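Local atomic coordinates of 7beta-hydroxysteroid dehydrogenase (Collinsella aerofaciens, PDB entry 5FYD), a protein that catalyses the NADPH-dependent reduction of the 7-oxo group of 7-oxolithocholate to the 7beta-hydroxyl of ursodeoxycholate, a bile acid. Residues Met85-Tyr90 with Ala137-Ser142; Asp180-Thr185 with Asp219-Lys224; Gly11-Ala16 with Met33-Val38; Thr118-Phe123 with Leu164-Ala169. All blocks are in the same frame, centred on the assembly; numbering follows the deposited sequence.

From the N terminus, contact 3 comes first: it closes the beta-alpha-beta unit of strand 10-14, helix 19-30 and strand 34-39. Contact 1 then closes a longer loop, pairing strand 85-90 with strand 136-143 after the excursion through helix 105-132. Contact 4 opens inside that loop, on helix 105-132, and closes beyond it on helix 154-173, so contacts 1 and 4 cross; Asn-140 of contact 1 is hydrogen-bonded to Thr-167 of contact 4. Contact 2 follows in series and closes the last of the four loops, 33 residues long, laying helix 214-224 back against strand 179-186. Contacts 1, 2 and 3 share one parallel sheet: Leu-12 N bonds Phe-87 O, and Val-138 N bonds Asp-180 O.

Contact 1. Residues Met85-Tyr90 with Ala137-Ser142; sequences MGFMSY and AVINVS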
loop_
_atom_site.group_PDB
_atom_site.type_symbol
_atom_site.label_atom_id
_atom_site.label_comp_id
_atom_site.label_asym_id
_atom_site.label_seq_id
_atom_site.Cartn_x
_atom_site.Cartn_y
_atom_site.Cartn_z
ATOM N N MET A 85 -10.984 9.736 31.874
ATOM C CA MET A 85 -10.189 9.856 30.638
ATOM C C MET A 85 -8.908 10.635 30.917
ATOM O O MET A 85 -8.931 11.714 31.541
ATOM C CB MET A 85 -10.988 10.560 29.537
ATOM C CG MET A 85 -12.277 9.843 29.137
ATOM S SD MET A 85 -12.008 8.168 28.556
ATOM C CE MET A 85 -10.878 8.386 27.175
ATOM N N GLY A 86 -7.789 10.083 30.465
ATOM C CA GLY A 86 -6.489 10.770 30.578
ATOM C C GLY A 86 -5.793 11.121 29.271
ATOM O O GLY A 86 -4.931 12.008 29.251
ATOM N N PHE A 87 -6.150 10.437 28.184
ATOM C CA PHE A 87 -5.384 10.551 26.946
ATOM C C PHE A 87 -6.261 10.351 25.734
ATOM O O PHE A 87 -7.166 9.529 25.761
ATOM C CB PHE A 87 -4.263 9.507 26.912
ATOM C CG PHE A 87 -3.405 9.578 25.696
ATOM C CD1 PHE A 87 -2.391 10.530 25.609
ATOM C CD2 PHE A 87 -3.574 8.690 24.648
ATOM C CE1 PHE A 87 -1.589 10.612 24.481
ATOM C CE2 PHE A 87 -2.764 8.757 23.526
ATOM C CZ PHE A 87 -1.763 9.714 23.440
ATOM N N MET A 88 -5.984 11.116 24.687
ATOM C CA MET A 88 -6.578 10.873 23.374
ATOM C C MET A 88 -5.512 11.015 22.301
ATOM O O MET A 88 -4.668 11.904 22.381
ATOM C CB MET A 88 -7.729 11.853 23.081
ATOM C CG MET A 88 -8.519 11.556 21.806
ATOM S SD MET A 88 -9.438 13.002 21.175
ATOM C CE MET A 88 -8.188 13.798 20.207
ATOM N N SER A 89 -5.551 10.132 21.306
ATOM C CA SER A 89 -4.765 10.319 20.078
ATOM C C SER A 89 -5.654 10.086 18.870
ATOM O O SER A 89 -6.267 9.023 18.772
ATOM C CB SER A 89 -3.567 9.373 19.991
ATOM O OG SER A 89 -2.880 9.540 18.778
ATOM N N TYR A 90 -5.682 11.055 17.951
ATOM C CA TYR A 90 -6.325 10.865 16.664
ATOM C C TYR A 90 -5.284 10.432 15.638
ATOM O O TYR A 90 -4.397 11.216 15.285
ATOM C CB TYR A 90 -7.060 12.114 16.203
ATOM C CG TYR A 90 -8.107 11.781 15.174
ATOM C CD1 TYR A 90 -9.354 11.346 15.586
ATOM C CD2 TYR A 90 -7.859 11.861 13.825
ATOM C CE1 TYR A 90 -10.343 11.020 14.697
ATOM C CE2 TYR A 90 -8.843 11.533 12.906
ATOM C CZ TYR A 90 -10.098 11.101 13.350
ATOM O OH TYR A 90 -11.125 10.753 12.468
ATOM N N ALA A 137 -4.081 14.513 28.288
ATOM C CA ALA A 137 -3.117 14.676 27.213
ATOM C C ALA A 137 -3.693 14.295 25.878
ATOM O O ALA A 137 -4.504 13.369 25.786
ATOM C CB ALA A 137 -1.893 13.857 27.505
ATOM N N VAL A 138 -3.288 15.017 24.840
ATOM C CA VAL A 138 -3.666 14.694 23.482
ATOM C C VAL A 138 -2.406 14.697 22.634
ATOM O O VAL A 138 -1.629 15.655 22.694
ATOM C CB VAL A 138 -4.635 15.727 22.882
ATOM C CG1 VAL A 138 -4.978 15.367 21.419
ATOM C CG2 VAL A 138 -5.895 15.824 23.723
ATOM N N ILE A 139 -2.206 13.646 21.850
ATOM C CA ILE A 139 -1.184 13.654 20.787
ATOM C C ILE A 139 -1.887 13.311 19.508
ATOM O O ILE A 139 -2.355 12.200 19.354
ATOM C CB ILE A 139 -0.046 12.637 21.036
ATOM C CG1 ILE A 139 0.692 12.970 22.339
ATOM C CG2 ILE A 139 0.921 12.608 19.836
ATOM C CD1 ILE A 139 1.693 11.901 22.753
ATOM N N ASN A 140 -1.987 14.265 18.598
ATOM C CA ASN A 140 -2.586 13.998 17.311
ATOM C C ASN A 140 -1.502 13.806 16.267
ATOM O O ASN A 140 -0.411 14.354 16.370
ATOM C CB ASN A 140 -3.536 15.111 16.895
ATOM C CG ASN A 140 -4.731 15.203 17.789
ATOM O OD1 ASN A 140 -5.258 14.190 18.257
ATOM N ND2 ASN A 140 -5.184 16.429 18.042
ATOM N N VAL A 141 -1.817 13.009 15.258
ATOM C CA VAL A 141 -0.856 12.626 14.233
ATOM C C VAL A 141 -1.125 13.373 12.935
ATOM O O VAL A 141 -2.231 13.322 12.386
ATOM C CB VAL A 141 -0.915 11.110 14.025
ATOM C CG1 VAL A 141 0.060 10.668 12.936
ATOM C CG2 VAL A 141 -0.629 10.416 15.342
ATOM N N SER A 142 -0.122 14.104 12.470
ATOM C CA SER A 142 -0.140 14.689 11.135
ATOM C C SER A 142 0.872 14.012 10.204
ATOM O O SER A 142 1.485 12.975 10.539
ATOM C CB SER A 142 0.074 16.201 11.234
ATOM O OG SER A 142 -0.215 16.837 10.000
#
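Phe-87 and Ile-139 meet on one face of two adjacent parallel strands, Met-88 and Val-138 on the other. Trans about chi1 (-178°), the Phe-87 side chain slants forward and across toward the neighbouring strand, setting CE1 3.9 Å from Ile-139 CG1; Ile-139 CD1 lies in the ring plane at its edge. Phe-87 CD1 is 3.9 Å from Ala-137 CB, a methyl small enough to sit beside an aromatic. On the other face Met-88 CE bends round to Val-138 CG1, 3.8 Å away. Were Phe-87 an alanine, Ile-139 would probably lose its aromatic neighbour and a gap would open beside the Ala-137 methyl. Backbone bonds such as Met-88 N to Ala-137 O (2.9 Å) hold the strands in register. Farther along, Ser-89 OG gives a 2.8 Å bond to Ile-139 O, and Tyr-90 N donates to Asn-140 OD1 (3.2 Å) in the plane of the Asn-140 side-chain amide. Asn-140 suits this place because its ND2 is in turn hydrogen-bonded to Thr-167 OG1. Beyond this shell Phe-222 meets the Phe-87 ring, and Phe-24 covers Ser-89 and Ile-139. Such paired parallel strands, joined through helix 105-132, form the centre of the Rossmann fold of short-chain dehydrogenases.

Contact 2. Residues Asp180-Thr185 with Asp219-Lys224; sequences DVEVIT and DEAFEK
Glu-182 stretches from its strand to the backbone of Ala-221, while Ile-184, two residues on and on the same face, lays its terminal methyl beside that alanine. In Glu-182, CG stands anti to the backbone N (chi1 -174°) and the chain stays extended, carrying the carboxyl group across to the helix. Its OE1 comes within 2.6 Å of Ala-221 O, and its OE2 lies 3.7 Å from Ala-221 CB. Ile-184 has CG1 anti to N, with CG2 between N and the carbonyl carbon; its chi2 of 109° is off a staggered value and turns CD1 to a spot 4.0 Å from both Ala-221 N and Ala-221 CB. Alanine suits the meeting point, since its single methyl lets acid and isoleucine approach the helix backbone. One turn along the helix, Lys-224 NZ bonds Glu-220 OE2 on its anti lone pair at 2.6 Å, and Lys-238 is a second partner for that oxygen. With a leucine in place of Glu-182, Ala-221 O is likely to lose its close acidic neighbour. Two oxygens as near as Glu-182 OE1 and Ala-221 O imply that this buried acid probably carries a proton, whereas Glu-220, facing two lysines, is likely to be ionised.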
loop_
_atom_site.group_PDB
_atom_site.type_symbol
_atom_site.label_atom_id
_atom_site.label_comp_id
_atom_site.label_asym_id
_atom_site.label_seq_id
_atom_site.Cartn_x
_atom_site.Cartn_y
_atom_site.Cartn_z
ATOM N N ASP A 180 -1.798 18.567 28.466
ATOM C CA ASP A 180 -0.627 18.603 27.573
ATOM C C ASP A 180 -1.041 18.140 26.177
ATOM O O ASP A 180 -1.533 17.039 26.016
ATOM C CB ASP A 180 0.490 17.702 28.083
ATOM C CG ASP A 180 1.093 18.185 29.396
ATOM O OD1 ASP A 180 1.117 19.412 29.643
ATOM O OD2 ASP A 180 1.525 17.320 30.193
ATOM N N VAL A 181 -0.836 18.990 25.177
ATOM C CA VAL A 181 -1.239 18.697 23.821
ATOM C C VAL A 181 -0.042 18.836 22.909
ATOM O O VAL A 181 0.768 19.735 23.079
ATOM C CB VAL A 181 -2.416 19.604 23.380
ATOM C CG1 VAL A 181 -2.767 19.443 21.891
ATOM C CG2 VAL A 181 -3.623 19.305 24.234
ATOM N N GLU A 182 0.072 17.926 21.961
ATOM C CA GLU A 182 1.160 17.891 20.991
ATOM C C GLU A 182 0.636 17.371 19.668
ATOM O O GLU A 182 -0.261 16.533 19.642
ATOM C CB GLU A 182 2.275 16.982 21.488
ATOM C CG GLU A 182 3.548 16.949 20.644
ATOM C CD GLU A 182 4.411 15.748 20.990
ATOM O OE1 GLU A 182 4.491 15.381 22.193
ATOM O OE2 GLU A 182 4.959 15.140 20.053
ATOM N N VAL A 183 1.176 17.891 18.586
ATOM C CA VAL A 183 1.052 17.230 17.286
ATOM C C VAL A 183 2.396 16.675 16.860
ATOM O O VAL A 183 3.421 17.358 16.940
ATOM C CB VAL A 183 0.424 18.123 16.199
ATOM C CG1 VAL A 183 1.071 19.502 16.088
ATOM C CG2 VAL A 183 0.407 17.411 14.834
ATOM N N ILE A 184 2.382 15.425 16.406
ATOM C CA ILE A 184 3.571 14.784 15.859
ATOM C C ILE A 184 3.308 14.570 14.373
ATOM O O ILE A 184 2.319 13.939 14.002
ATOM C CB ILE A 184 3.951 13.479 16.581
ATOM C CG1 ILE A 184 5.259 12.918 15.987
ATOM C CG2 ILE A 184 2.859 12.407 16.536
ATOM C CD1 ILE A 184 6.442 13.020 16.892
ATOM N N THR A 185 4.216 15.070 13.545
ATOM C CA THR A 185 4.097 15.014 12.099
ATOM C C THR A 185 5.021 13.917 11.554
ATOM O O THR A 185 6.241 13.963 11.761
ATOM C CB THR A 185 4.432 16.386 11.492
ATOM O OG1 THR A 185 3.430 17.339 11.903
ATOM C CG2 THR A 185 4.473 16.313 10.001
ATOM N N ASP A 219 7.498 6.857 20.627
ATOM C CA ASP A 219 8.474 7.164 21.659
ATOM C C ASP A 219 8.882 8.645 21.639
ATOM O O ASP A 219 8.894 9.298 22.690
ATOM C CB ASP A 219 9.708 6.263 21.549
ATOM C CG ASP A 219 9.466 4.870 22.125
ATOM O OD1 ASP A 219 8.470 4.676 22.862
ATOM O OD2 ASP A 219 10.288 3.971 21.845
ATOM N N GLU A 220 9.157 9.184 20.455
ATOM C CA GLU A 220 9.514 10.600 20.363
ATOM C C GLU A 220 8.357 11.512 20.802
ATOM O O GLU A 220 8.566 12.464 21.548
ATOM C CB GLU A 220 9.975 10.974 18.955
ATOM C CG GLU A 220 10.395 12.425 18.879
ATOM C CD GLU A 220 11.056 12.812 17.562
ATOM O OE1 GLU A 220 11.122 12.001 16.618
ATOM O OE2 GLU A 220 11.504 13.962 17.486
ATOM N N ALA A 221 7.135 11.202 20.365
ATOM C CA ALA A 221 5.971 11.992 20.791
ATOM C C ALA A 221 5.825 12.034 22.331
ATOM O O ALA A 221 5.566 13.092 22.913
ATOM C CB ALA A 221 4.697 11.444 20.160
ATOM N N PHE A 222 5.987 10.899 22.991
ATOM C CA PHE A 222 5.828 10.900 24.436
ATOM C C PHE A 222 7.013 11.569 25.151
ATOM O O PHE A 222 6.811 12.184 26.180
ATOM C CB PHE A 222 5.548 9.512 24.986
ATOM C CG PHE A 222 4.104 9.125 24.892
ATOM C CD1 PHE A 222 3.184 9.550 25.836
ATOM C CD2 PHE A 222 3.649 8.388 23.814
ATOM C CE1 PHE A 222 1.835 9.208 25.725
ATOM C CE2 PHE A 222 2.303 8.049 23.701
ATOM C CZ PHE A 222 1.399 8.445 24.668
ATOM N N GLU A 223 8.215 11.467 24.592
ATOM C CA GLU A 223 9.384 12.170 25.148
ATOM C C GLU A 223 9.171 13.682 25.159
ATOM O O GLU A 223 9.562 14.344 26.104
ATOM C CB GLU A 223 10.666 11.787 24.399
ATOM C CG GLU A 223 11.185 10.426 24.868
ATOM C CD GLU A 223 12.414 9.915 24.119
ATOM O OE1 GLU A 223 13.066 10.717 23.398
ATOM O OE2 GLU A 223 12.715 8.698 24.254
ATOM N N LYS A 224 8.483 14.207 24.146
ATOM C CA LYS A 224 8.286 15.655 23.990
ATOM C C LYS A 224 6.935 16.194 24.485
ATOM O O LYS A 224 6.722 17.407 24.515
ATOM C CB LYS A 224 8.559 16.029 22.535
ATOM C CG LYS A 224 10.041 15.812 22.221
ATOM C CD LYS A 224 10.382 16.049 20.769
ATOM C CE LYS A 224 11.886 15.924 20.586
ATOM N NZ LYS A 224 12.251 15.875 19.160
#

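Contact 3. Residues Gly11-Ala16 with Met33-Val38; sequences GLILGA and MNVVMV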
loop_
_atom_site.group_PDB
_atom_site.type_symbol
_atom_site.label_atom_id
_atom_site.label_comp_id
_atom_site.label_asym_id
_atom_site.label_seq_id
_atom_site.Cartn_x
_atom_site.Cartn_y
_atom_site.Cartn_z
ATOM N N GLY A 11 -7.008 5.767 28.209
ATOM C CA GLY A 11 -6.563 6.461 26.998
ATOM C C GLY A 11 -7.333 5.948 25.801
ATOM O O GLY A 11 -7.695 4.776 25.736
ATOM N N LEU A 12 -7.581 6.842 24.853
ATOM C CA LEU A 12 -8.433 6.592 23.709
ATOM C C LEU A 12 -7.586 6.711 22.476
ATOM O O LEU A 12 -7.051 7.799 22.181
ATOM C CB LEU A 12 -9.546 7.633 23.691
ATOM C CG LEU A 12 -10.488 7.697 22.507
ATOM C CD1 LEU A 12 -11.206 6.381 22.288
ATOM C CD2 LEU A 12 -11.482 8.806 22.712
ATOM N N ILE A 13 -7.458 5.617 21.740
ATOM C CA ILE A 13 -6.734 5.622 20.495
ATOM C C ILE A 13 -7.729 5.507 19.347
ATOM O O ILE A 13 -8.379 4.465 19.162
ATOM C CB ILE A 13 -5.706 4.469 20.422
ATOM C CG1 ILE A 13 -4.821 4.449 21.693
ATOM C CG2 ILE A 13 -4.881 4.556 19.143
ATOM C CD1 ILE A 13 -4.171 5.769 22.052
ATOM N N LEU A 14 -7.822 6.576 18.565
ATOM C CA LEU A 14 -8.786 6.666 17.466
ATOM C C LEU A 14 -8.075 6.282 16.169
ATOM O O LEU A 14 -7.394 7.109 15.532
ATOM C CB LEU A 14 -9.393 8.063 17.403
ATOM C CG LEU A 14 -10.124 8.416 18.698
ATOM C CD1 LEU A 14 -10.152 9.900 19.002
ATOM C CD2 LEU A 14 -11.522 7.801 18.642
ATOM N N GLY A 15 -8.208 5.007 15.792
ATOM C CA GLY A 15 -7.504 4.430 14.661
ATOM C C GLY A 15 -6.424 3.500 15.164
ATOM O O GLY A 15 -5.241 3.763 14.969
ATOM N N ALA A 16 -6.838 2.394 15.783
ATOM C CA ALA A 16 -5.962 1.625 16.656
ATOM C C ALA A 16 -5.295 0.391 16.057
ATOM O O ALA A 16 -4.443 -0.187 16.714
ATOM C CB ALA A 16 -6.726 1.218 17.895
ATOM N N MET A 33 -2.079 2.742 31.458
ATOM C CA MET A 33 -3.443 3.165 31.127
ATOM C C MET A 33 -4.248 2.025 30.547
ATOM O O MET A 33 -3.734 1.196 29.793
ATOM C CB MET A 33 -3.478 4.299 30.102
ATOM C CG MET A 33 -2.847 5.586 30.574
ATOM S SD MET A 33 -3.158 6.888 29.335
ATOM C CE MET A 33 -4.172 7.974 30.279
ATOM N N ASN A 34 -5.522 2.004 30.916
ATOM C CA ASN A 34 -6.493 1.131 30.266
ATOM C C ASN A 34 -6.763 1.738 28.893
ATOM O O ASN A 34 -6.618 2.940 28.735
ATOM C CB ASN A 34 -7.764 1.047 31.094
ATOM C CG ASN A 34 -7.506 0.532 32.497
ATOM O OD1 ASN A 34 -6.840 -0.502 32.690
ATOM N ND2 ASN A 34 -8.024 1.238 33.484
ATOM N N VAL A 35 -7.136 0.917 27.917
ATOM C CA VAL A 35 -7.105 1.357 26.519
ATOM C C VAL A 35 -8.480 1.209 25.877
ATOM O O VAL A 35 -9.023 0.117 25.844
ATOM C CB VAL A 35 -6.082 0.553 25.722
ATOM C CG1 VAL A 35 -5.974 1.062 24.305
ATOM C CG2 VAL A 35 -4.713 0.607 26.394
ATOM N N VAL A 36 -9.004 2.315 25.343
ATOM C CA VAL A 36 -10.168 2.273 24.471
ATOM C C VAL A 36 -9.592 2.326 23.076
ATOM O O VAL A 36 -8.932 3.308 22.727
ATOM C CB VAL A 36 -11.122 3.471 24.683
ATOM C CG1 VAL A 36 -12.372 3.287 23.854
ATOM C CG2 VAL A 36 -11.489 3.630 26.130
ATOM N N MET A 37 -9.829 1.283 22.294
ATOM C CA MET A 37 -9.278 1.170 20.949
ATOM C C MET A 37 -10.413 1.183 19.939
ATOM O O MET A 37 -11.402 0.436 20.084
ATOM C CB MET A 37 -8.411 -0.091 20.794
ATOM C CG MET A 37 -9.068 -1.412 21.098
ATOM S SD MET A 37 -7.805 -2.711 21.023
ATOM C CE MET A 37 -6.942 -2.333 22.522
ATOM N N VAL A 38 -10.283 2.067 18.948
ATOM C CA VAL A 38 -11.367 2.344 18.026
ATOM C C VAL A 38 -10.891 2.218 16.606
ATOM O O VAL A 38 -9.784 2.683 16.239
ATOM C CB VAL A 38 -11.928 3.758 18.223
ATOM C CG1 VAL A 38 -13.226 3.930 17.434
ATOM C CG2 VAL A 38 -12.124 4.084 19.701
#
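Leu-12 of one parallel strand reaches obliquely over Val-36 and Val-38 of the next, and its side chain can be followed outward. CB sits 3.8 Å from Met-85 CE, on the neighbouring strand 85-90. A chi1 of 173° sends CG forward along the strand, alongside Leu-14 CG, 3.9 Å away and two residues on. At the fork, chi2 (58°) turns CD1 back between the valines, 3.7 Å from Val-36 CG1 and 3.6 Å from Val-38 CG2. The other branch, Leu-12 CD2, turns toward Leu-14 CD1 at 4.1 Å. Branched aliphatic residues suit this face because their methyls interlock closely. Below, straight backbone bonds such as Val-36 N to Gly-11 O pair the strands. Gly-11 fits where a CB would press on Met-33 SD. Past the strand end Val-38 O takes two bonds, from Gly-15 N (2.8 Å) and Ala-16 N (3.0 Å), which reach it from opposite faces of its plane. Gly-15 tolerates the positive phi (108°) of this turn, and Ala-16 packs its methyl on Met-37 CB. The turn leads into Thr-17 to Gly-21, which bind NADP(+), as do Arg-40 and Arg-41 after the second strand: this is the first beta-alpha-beta unit of a Rossmann fold, with its glycine-rich cofactor loop.

Contact 4. Residues Thr118-Phe123 with Leu164-Ala169; sequences TFLKCF and LKMTEA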
loop_
_atom_site.group_PDB
_atom_site.type_symbol
_atom_site.label_atom_id
_atom_site.label_comp_id
_atom_site.label_asym_id
_atom_site.label_seq_id
_atom_site.Cartn_x
_atom_site.Cartn_y
_atom_site.Cartn_z
ATOM N N THR A 118 -14.780 14.097 12.020
ATOM C CA THR A 118 -14.630 13.164 13.132
ATOM C C THR A 118 -13.455 13.554 14.002
ATOM O O THR A 118 -13.556 13.527 15.213
ATOM C CB THR A 118 -14.483 11.711 12.669
ATOM O OG1 THR A 118 -15.612 11.364 11.842
ATOM C CG2 THR A 118 -14.398 10.763 13.872
ATOM N N PHE A 119 -12.359 13.952 13.364
ATOM C CA PHE A 119 -11.205 14.503 14.070
ATOM C C PHE A 119 -11.612 15.612 15.044
ATOM O O PHE A 119 -11.345 15.503 16.248
ATOM C CB PHE A 119 -10.169 15.048 13.095
ATOM C CG PHE A 119 -9.207 15.990 13.736
ATOM C CD1 PHE A 119 -8.303 15.528 14.699
ATOM C CD2 PHE A 119 -9.228 17.341 13.446
ATOM C CE1 PHE A 119 -7.424 16.391 15.306
ATOM C CE2 PHE A 119 -8.337 18.209 14.061
ATOM C CZ PHE A 119 -7.436 17.736 15.002
ATOM N N LEU A 120 -12.255 16.656 14.525
ATOM C CA LEU A 120 -12.569 17.806 15.363
ATOM C C LEU A 120 -13.638 17.495 16.419
ATOM O O LEU A 120 -13.552 18.017 17.513
ATOM C CB LEU A 120 -12.971 19.027 14.541
ATOM C CG LEU A 120 -12.886 20.341 15.344
ATOM C CD1 LEU A 120 -11.468 20.699 15.800
ATOM C CD2 LEU A 120 -13.448 21.492 14.522
ATOM N N LYS A 121 -14.641 16.685 16.083
ATOM C CA LYS A 121 -15.644 16.282 17.069
ATOM C C LYS A 121 -14.962 15.625 18.259
ATOM O O LYS A 121 -15.246 15.966 19.412
ATOM C CB LYS A 121 -16.672 15.315 16.456
ATOM C CG LYS A 121 -17.687 15.994 15.547
ATOM C CD LYS A 121 -18.709 14.983 15.048
ATOM C CE LYS A 121 -19.906 15.678 14.423
ATOM N NZ LYS A 121 -20.950 14.652 14.125
ATOM N N CYS A 122 -14.049 14.699 17.966
ATOM C CA CYS A 122 -13.344 13.992 19.022
ATOM C C CYS A 122 -12.461 14.948 19.791
ATOM O O CYS A 122 -12.475 14.947 21.019
ATOM C CB CYS A 122 -12.540 12.824 18.462
ATOM S SG CYS A 122 -13.576 11.466 17.899
ATOM N N PHE A 123 -11.685 15.763 19.083
ATOM C CA PHE A 123 -10.746 16.686 19.744
ATOM C C PHE A 123 -11.515 17.640 20.664
ATOM O O PHE A 123 -11.125 17.851 21.805
ATOM C CB PHE A 123 -10.000 17.488 18.697
ATOM C CG PHE A 123 -8.711 18.156 19.142
ATOM C CD1 PHE A 123 -8.066 17.905 20.349
ATOM C CD2 PHE A 123 -8.100 19.027 18.236
ATOM C CE1 PHE A 123 -6.885 18.554 20.664
ATOM C CE2 PHE A 123 -6.912 19.650 18.524
ATOM C CZ PHE A 123 -6.298 19.412 19.744
ATOM N N LEU A 164 -2.824 19.462 11.776
ATOM C CA LEU A 164 -1.593 20.103 12.247
ATOM C C LEU A 164 -1.902 21.471 12.873
ATOM O O LEU A 164 -1.587 21.735 14.044
ATOM C CB LEU A 164 -0.617 20.272 11.093
ATOM C CG LEU A 164 0.683 21.018 11.368
ATOM C CD1 LEU A 164 1.561 20.397 12.444
ATOM C CD2 LEU A 164 1.426 21.131 10.054
ATOM N N LYS A 165 -2.506 22.334 12.088
ATOM C CA LYS A 165 -2.726 23.704 12.546
ATOM C C LYS A 165 -3.731 23.808 13.699
ATOM O O LYS A 165 -3.554 24.647 14.601
ATOM C CB LYS A 165 -3.100 24.625 11.387
ATOM C CG LYS A 165 -2.024 24.767 10.313
ATOM C CD LYS A 165 -0.746 25.419 10.804
ATOM C CE LYS A 165 0.475 24.912 10.048
ATOM N NZ LYS A 165 1.700 25.342 10.713
ATOM N N MET A 166 -4.774 22.975 13.693
ATOM C CA MET A 166 -5.708 22.954 14.809
ATOM C C MET A 166 -4.986 22.529 16.078
ATOM O O MET A 166 -5.180 23.109 17.135
ATOM C CB MET A 166 -6.887 22.012 14.551
ATOM C CG MET A 166 -7.991 22.146 15.609
ATOM S SD MET A 166 -8.829 23.742 15.377
ATOM C CE MET A 166 -9.601 24.001 16.957
ATOM N N THR A 167 -4.162 21.476 15.983
ATOM C CA THR A 167 -3.492 20.942 17.174
ATOM C C THR A 167 -2.410 21.894 17.665
ATOM O O THR A 167 -2.241 22.056 18.875
ATOM C CB THR A 167 -2.958 19.528 16.940
ATOM O OG1 THR A 167 -4.022 18.703 16.463
ATOM C CG2 THR A 167 -2.417 18.925 18.235
ATOM N N GLU A 168 -1.710 22.549 16.744
ATOM C CA GLU A 168 -0.711 23.558 17.125
ATOM C C GLU A 168 -1.361 24.659 17.942
ATOM O O GLU A 168 -0.835 25.055 18.972
ATOM C CB GLU A 168 -0.006 24.151 15.905
ATOM C CG GLU A 168 0.961 23.187 15.215
ATOM C CD GLU A 168 1.680 23.789 14.024
ATOM O OE1 GLU A 168 1.110 24.642 13.315
ATOM O OE2 GLU A 168 2.840 23.404 13.763
ATOM N N ALA A 169 -2.520 25.121 17.482
ATOM C CA ALA A 169 -3.262 26.183 18.178
ATOM C C ALA A 169 -3.630 25.761 19.585
ATOM O O ALA A 169 -3.342 26.485 20.546
ATOM C CB ALA A 169 -4.500 26.547 17.398
#
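This is an apolar helix-to-helix contact, in which Phe-119, Leu-120 and Phe-123 of helix 105-132 meet Met-166 and Thr-167 of helix 154-173 over the sheet face that carries Val-138 and Asn-140. The two segments run nearly parallel, at 15°, but their axes stay 11.8 Å apart, so long side chains must bridge the distance. Both phenylalanines are trans about the first torsion (chi1 162° for Phe-119), which sends their rings out toward the other helix. Met-166 answers, bent at chi2: its CB lies at the edge of the Phe-119 ring, 4.1 Å from CE2, and its CG at the edge of Phe-123, 4.0 Å from that ring's CE2. Leu-120 crosses it at about a right angle, with CD1 3.8 Å from Met-166 CG. A flexible methionine suits this place, since one unbranched chain can thread among three bulky neighbours. Thr-167 OG1 lies by both rings, near the plane of Phe-119 (3.8 Å from CZ) and 3.7 Å from Phe-123 CE2. It is hydrogen-bonded to Ile-163 O and accepts from Asn-140 ND2. No hydrogen bond or salt bridge joins the two segments, so their cohesion rests on hydrophobic fit, and the buried hydroxyl is satisfied by other partners.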